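Local coordinates for putative peptide ABC-transport system periplasmic peptide-binding protein (Campylobacter jejuni, PDB 4OEV) that binds nickel ions outside the cytoplasm, here with an oxalate ion in the same pocket, and probably delivers them to an ABC-type importer, at residues 392-403 and 411-422. Sequence-based numbering, arbitrary orientation.
Sequences FHTFRVFESSQD and WNFGHYHDKKVD
The guanidinium of Arg-396 lies flat on the indole of Trp-411: the planes are 19° apart, and CZ sits 4.0 Å from the centroid of the six-membered ring, off-centre, in a cation-pi stack. CD rests over the same ring, and the bend at chi3 (-75°) turns NE and the guanidinium along the indole face. The rim of the indole meets a second residue, its CZ3 3.7 Å from His-393 CD2 in a T-shaped pair with the ring of His-393 offering its face. Both partners have outside bonds, Arg-396 to Ser-99 O and His-393 to Asp-25. In this extracytoplasmic solute-binding fold the indole lies about 7 Å, side chain to ligand, from the bound oxalate. Farther along, the carboxylate of Asp-403 spans two imidazoles: its OD1 takes His-415 ND1 at 2.5 Å on the syn side but tilted out of the carboxylate plane, while OD2 takes His-417 NE2 at 2.6 Å through the anti lone pair. Asn-412 points its amide across, ND2 giving a nearly straight bond (167°) to Glu-399 O at 3.1 Å from above the carbonyl plane. At the start of helix 419-429, Asp-422 grips Ser-400 twice, OD1 to the backbone N and OD2 to OG, both 2.8 Å.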
# COMPACT_ATOMS: atom_id res chain seq x y z
N PHE A 392 -3.19 -8.69 2.81
CA PHE A 392 -3.39 -7.69 1.73
C PHE A 392 -2.12 -7.20 1.00
O PHE A 392 -2.13 -6.96 -0.24
CB PHE A 392 -4.16 -6.48 2.29
CG PHE A 392 -5.60 -6.79 2.58
CD1 PHE A 392 -6.23 -7.83 1.96
CD2 PHE A 392 -6.30 -6.07 3.56
CE1 PHE A 392 -7.58 -8.15 2.25
CE2 PHE A 392 -7.63 -6.39 3.85
CZ PHE A 392 -8.27 -7.43 3.20
N HIS A 393 -1.02 -7.00 1.72
CA HIS A 393 0.19 -6.69 0.94
C HIS A 393 1.17 -7.87 0.96
O HIS A 393 2.37 -7.72 0.83
CB HIS A 393 0.85 -5.40 1.46
CG HIS A 393 0.10 -4.17 1.05
ND1 HIS A 393 0.70 -2.94 0.85
CD2 HIS A 393 -1.21 -3.99 0.75
CE1 HIS A 393 -0.21 -2.06 0.50
NE2 HIS A 393 -1.38 -2.67 0.39
N THR A 394 0.66 -9.09 1.08
CA THR A 394 1.60 -10.18 0.95
C THR A 394 1.23 -11.06 -0.19
O THR A 394 2.11 -11.45 -0.98
CB THR A 394 1.75 -11.07 2.25
OG1 THR A 394 0.47 -11.56 2.64
CG2 THR A 394 2.37 -10.30 3.42
N PHE A 395 -0.07 -11.37 -0.35
CA PHE A 395 -0.44 -12.26 -1.43
C PHE A 395 -0.11 -11.68 -2.84
O PHE A 395 0.59 -12.34 -3.66
CB PHE A 395 -1.93 -12.64 -1.33
CG PHE A 395 -2.31 -13.85 -2.20
CD1 PHE A 395 -2.13 -15.13 -1.71
CD2 PHE A 395 -2.80 -13.68 -3.50
CE1 PHE A 395 -2.49 -16.27 -2.51
CE2 PHE A 395 -3.14 -14.81 -4.32
CZ PHE A 395 -2.97 -16.09 -3.82
N ARG A 396 -0.52 -10.46 -3.12
CA ARG A 396 -0.26 -9.93 -4.48
C ARG A 396 1.23 -9.62 -4.66
O ARG A 396 1.67 -9.38 -5.80
CB ARG A 396 -1.04 -8.63 -4.75
CG ARG A 396 -2.53 -8.94 -5.06
CD ARG A 396 -3.41 -7.68 -4.99
NE ARG A 396 -3.62 -7.30 -3.60
CZ ARG A 396 -4.42 -6.31 -3.19
NH1 ARG A 396 -4.57 -6.08 -1.90
NH2 ARG A 396 -5.09 -5.56 -4.06
N VAL A 397 1.96 -9.58 -3.55
CA VAL A 397 3.40 -9.13 -3.64
C VAL A 397 4.41 -10.28 -3.82
O VAL A 397 5.39 -10.12 -4.59
CB VAL A 397 3.76 -8.30 -2.39
CG1 VAL A 397 5.33 -7.95 -2.31
CG2 VAL A 397 2.98 -7.02 -2.37
N PHE A 398 4.19 -11.40 -3.14
CA PHE A 398 5.16 -12.52 -3.05
C PHE A 398 4.69 -13.79 -3.72
O PHE A 398 5.49 -14.66 -4.03
CB PHE A 398 5.46 -12.85 -1.57
CG PHE A 398 6.04 -11.65 -0.80
CD1 PHE A 398 7.34 -11.23 -1.07
CD2 PHE A 398 5.29 -10.96 0.14
CE1 PHE A 398 7.87 -10.11 -0.39
CE2 PHE A 398 5.80 -9.86 0.81
CZ PHE A 398 7.11 -9.44 0.56
N GLU A 399 3.38 -13.96 -3.87
CA GLU A 399 2.93 -15.23 -4.37
C GLU A 399 3.18 -15.40 -5.86
O GLU A 399 3.08 -14.44 -6.68
CB GLU A 399 1.43 -15.42 -3.99
CG GLU A 399 1.03 -16.83 -3.59
CD GLU A 399 0.45 -17.52 -4.77
OE1 GLU A 399 0.13 -18.73 -4.68
OE2 GLU A 399 0.23 -16.83 -5.81
N SER A 400 3.51 -16.65 -6.26
CA SER A 400 3.93 -16.91 -7.64
C SER A 400 2.95 -16.50 -8.70
O SER A 400 3.36 -15.99 -9.74
CB SER A 400 4.17 -18.42 -7.89
OG SER A 400 5.45 -18.78 -7.41
N SER A 401 1.64 -16.74 -8.49
CA SER A 401 0.67 -16.41 -9.53
C SER A 401 0.49 -14.89 -9.72
O SER A 401 -0.23 -14.43 -10.63
CB SER A 401 -0.71 -17.05 -9.25
OG SER A 401 -1.31 -16.49 -8.08
N GLN A 402 1.13 -14.12 -8.86
CA GLN A 402 0.98 -12.67 -8.86
C GLN A 402 2.21 -11.99 -9.44
O GLN A 402 2.34 -10.77 -9.39
CB GLN A 402 0.74 -12.24 -7.41
CG GLN A 402 -0.43 -12.98 -6.83
CD GLN A 402 -1.72 -12.58 -7.47
OE1 GLN A 402 -2.02 -11.40 -7.51
NE2 GLN A 402 -2.53 -13.57 -7.99
N ASP A 403 3.11 -12.81 -10.01
CA ASP A 403 4.14 -12.34 -10.88
C ASP A 403 3.56 -11.45 -11.96
O ASP A 403 2.64 -11.86 -12.68
CB ASP A 403 4.88 -13.56 -11.49
CG ASP A 403 6.14 -13.18 -12.28
OD1 ASP A 403 6.23 -12.09 -12.89
OD2 ASP A 403 7.05 -14.06 -12.30
N TRP A 411 1.35 -7.86 -8.04
CA TRP A 411 2.28 -6.85 -7.54
C TRP A 411 3.68 -7.44 -7.31
O TRP A 411 4.55 -6.79 -6.74
CB TRP A 411 1.78 -6.26 -6.23
CG TRP A 411 0.52 -5.47 -6.31
CD1 TRP A 411 -0.16 -5.08 -7.43
CD2 TRP A 411 -0.19 -4.95 -5.19
NE1 TRP A 411 -1.31 -4.38 -7.06
CE2 TRP A 411 -1.34 -4.29 -5.69
CE3 TRP A 411 0.01 -5.02 -3.80
CZ2 TRP A 411 -2.27 -3.67 -4.84
CZ3 TRP A 411 -0.94 -4.40 -2.96
CH2 TRP A 411 -2.04 -3.74 -3.49
N ASN A 412 3.86 -8.67 -7.78
CA ASN A 412 5.12 -9.37 -7.62
C ASN A 412 6.08 -8.94 -8.73
O ASN A 412 6.28 -9.66 -9.71
CB ASN A 412 4.85 -10.90 -7.64
CG ASN A 412 6.07 -11.73 -7.35
OD1 ASN A 412 7.24 -11.26 -7.42
ND2 ASN A 412 5.84 -13.02 -7.10
N PHE A 413 6.67 -7.76 -8.58
CA PHE A 413 7.38 -7.14 -9.64
C PHE A 413 8.79 -7.71 -9.88
O PHE A 413 9.33 -7.47 -10.96
CB PHE A 413 7.47 -5.63 -9.41
CG PHE A 413 6.10 -4.92 -9.43
CD1 PHE A 413 5.05 -5.47 -10.11
CD2 PHE A 413 5.94 -3.67 -8.87
CE1 PHE A 413 3.79 -4.82 -10.14
CE2 PHE A 413 4.69 -3.02 -8.93
CZ PHE A 413 3.65 -3.60 -9.56
N GLY A 414 9.34 -8.42 -8.87
CA GLY A 414 10.66 -9.04 -8.97
C GLY A 414 10.60 -10.45 -9.53
O GLY A 414 11.65 -11.06 -9.75
N HIS A 415 9.39 -10.95 -9.81
CA HIS A 415 9.24 -12.28 -10.42
C HIS A 415 9.75 -13.33 -9.49
O HIS A 415 10.48 -14.26 -9.88
CB HIS A 415 9.96 -12.33 -11.76
CG HIS A 415 9.67 -11.11 -12.59
ND1 HIS A 415 8.40 -10.81 -13.04
CD2 HIS A 415 10.47 -10.08 -12.95
CE1 HIS A 415 8.43 -9.64 -13.67
NE2 HIS A 415 9.68 -9.18 -13.63
N TYR A 416 9.36 -13.17 -8.25
CA TYR A 416 9.80 -14.09 -7.17
C TYR A 416 8.94 -15.34 -7.16
O TYR A 416 7.73 -15.21 -7.12
CB TYR A 416 9.66 -13.38 -5.85
CG TYR A 416 10.03 -14.19 -4.62
CD1 TYR A 416 11.36 -14.59 -4.39
CD2 TYR A 416 9.09 -14.47 -3.65
CE1 TYR A 416 11.70 -15.31 -3.23
CE2 TYR A 416 9.42 -15.15 -2.50
CZ TYR A 416 10.73 -15.58 -2.28
OH TYR A 416 11.01 -16.28 -1.08
N HIS A 417 9.52 -16.54 -7.20
CA HIS A 417 8.73 -17.80 -7.16
C HIS A 417 9.29 -18.71 -6.08
O HIS A 417 10.39 -19.24 -6.24
CB HIS A 417 8.78 -18.51 -8.51
CG HIS A 417 8.10 -17.76 -9.61
ND1 HIS A 417 7.02 -18.27 -10.32
CD2 HIS A 417 8.34 -16.53 -10.13
CE1 HIS A 417 6.64 -17.39 -11.22
NE2 HIS A 417 7.41 -16.32 -11.12
N ASP A 418 8.59 -18.87 -4.97
CA ASP A 418 9.04 -19.77 -3.88
C ASP A 418 7.91 -20.66 -3.43
O ASP A 418 6.82 -20.15 -3.09
CB ASP A 418 9.53 -18.98 -2.68
CG ASP A 418 10.12 -19.86 -1.60
OD1 ASP A 418 9.40 -20.30 -0.67
OD2 ASP A 418 11.34 -20.13 -1.69
N LYS A 419 8.14 -21.97 -3.46
CA LYS A 419 7.07 -22.89 -3.11
C LYS A 419 6.62 -22.78 -1.64
O LYS A 419 5.41 -22.84 -1.36
CB LYS A 419 7.46 -24.35 -3.38
CG LYS A 419 7.45 -24.78 -4.81
CD LYS A 419 7.69 -26.31 -4.84
CE LYS A 419 8.00 -26.82 -6.27
NZ LYS A 419 8.53 -28.22 -6.11
N LYS A 420 7.57 -22.65 -0.71
CA LYS A 420 7.18 -22.59 0.70
C LYS A 420 6.41 -21.27 0.96
O LYS A 420 5.48 -21.25 1.76
CB LYS A 420 8.38 -22.72 1.64
CG LYS A 420 8.94 -24.16 1.76
CD LYS A 420 10.18 -24.20 2.65
CE LYS A 420 11.41 -23.63 1.93
NZ LYS A 420 12.61 -23.38 2.82
N VAL A 421 6.81 -20.18 0.30
CA VAL A 421 6.05 -18.96 0.45
C VAL A 421 4.64 -19.13 -0.11
O VAL A 421 3.66 -18.79 0.59
CB VAL A 421 6.71 -17.79 -0.22
CG1 VAL A 421 5.73 -16.64 -0.30
CG2 VAL A 421 8.05 -17.41 0.58
N ASP A 422 4.51 -19.67 -1.33
CA ASP A 422 3.18 -19.85 -1.93
C ASP A 422 2.25 -20.63 -1.02
O ASP A 422 1.11 -20.22 -0.81
CB ASP A 422 3.22 -20.56 -3.29
CG ASP A 422 3.82 -19.70 -4.38
OD1 ASP A 422 3.96 -18.45 -4.19
OD2 ASP A 422 4.14 -20.28 -5.47
O HOH W 1 6.29 -17.19 -4.33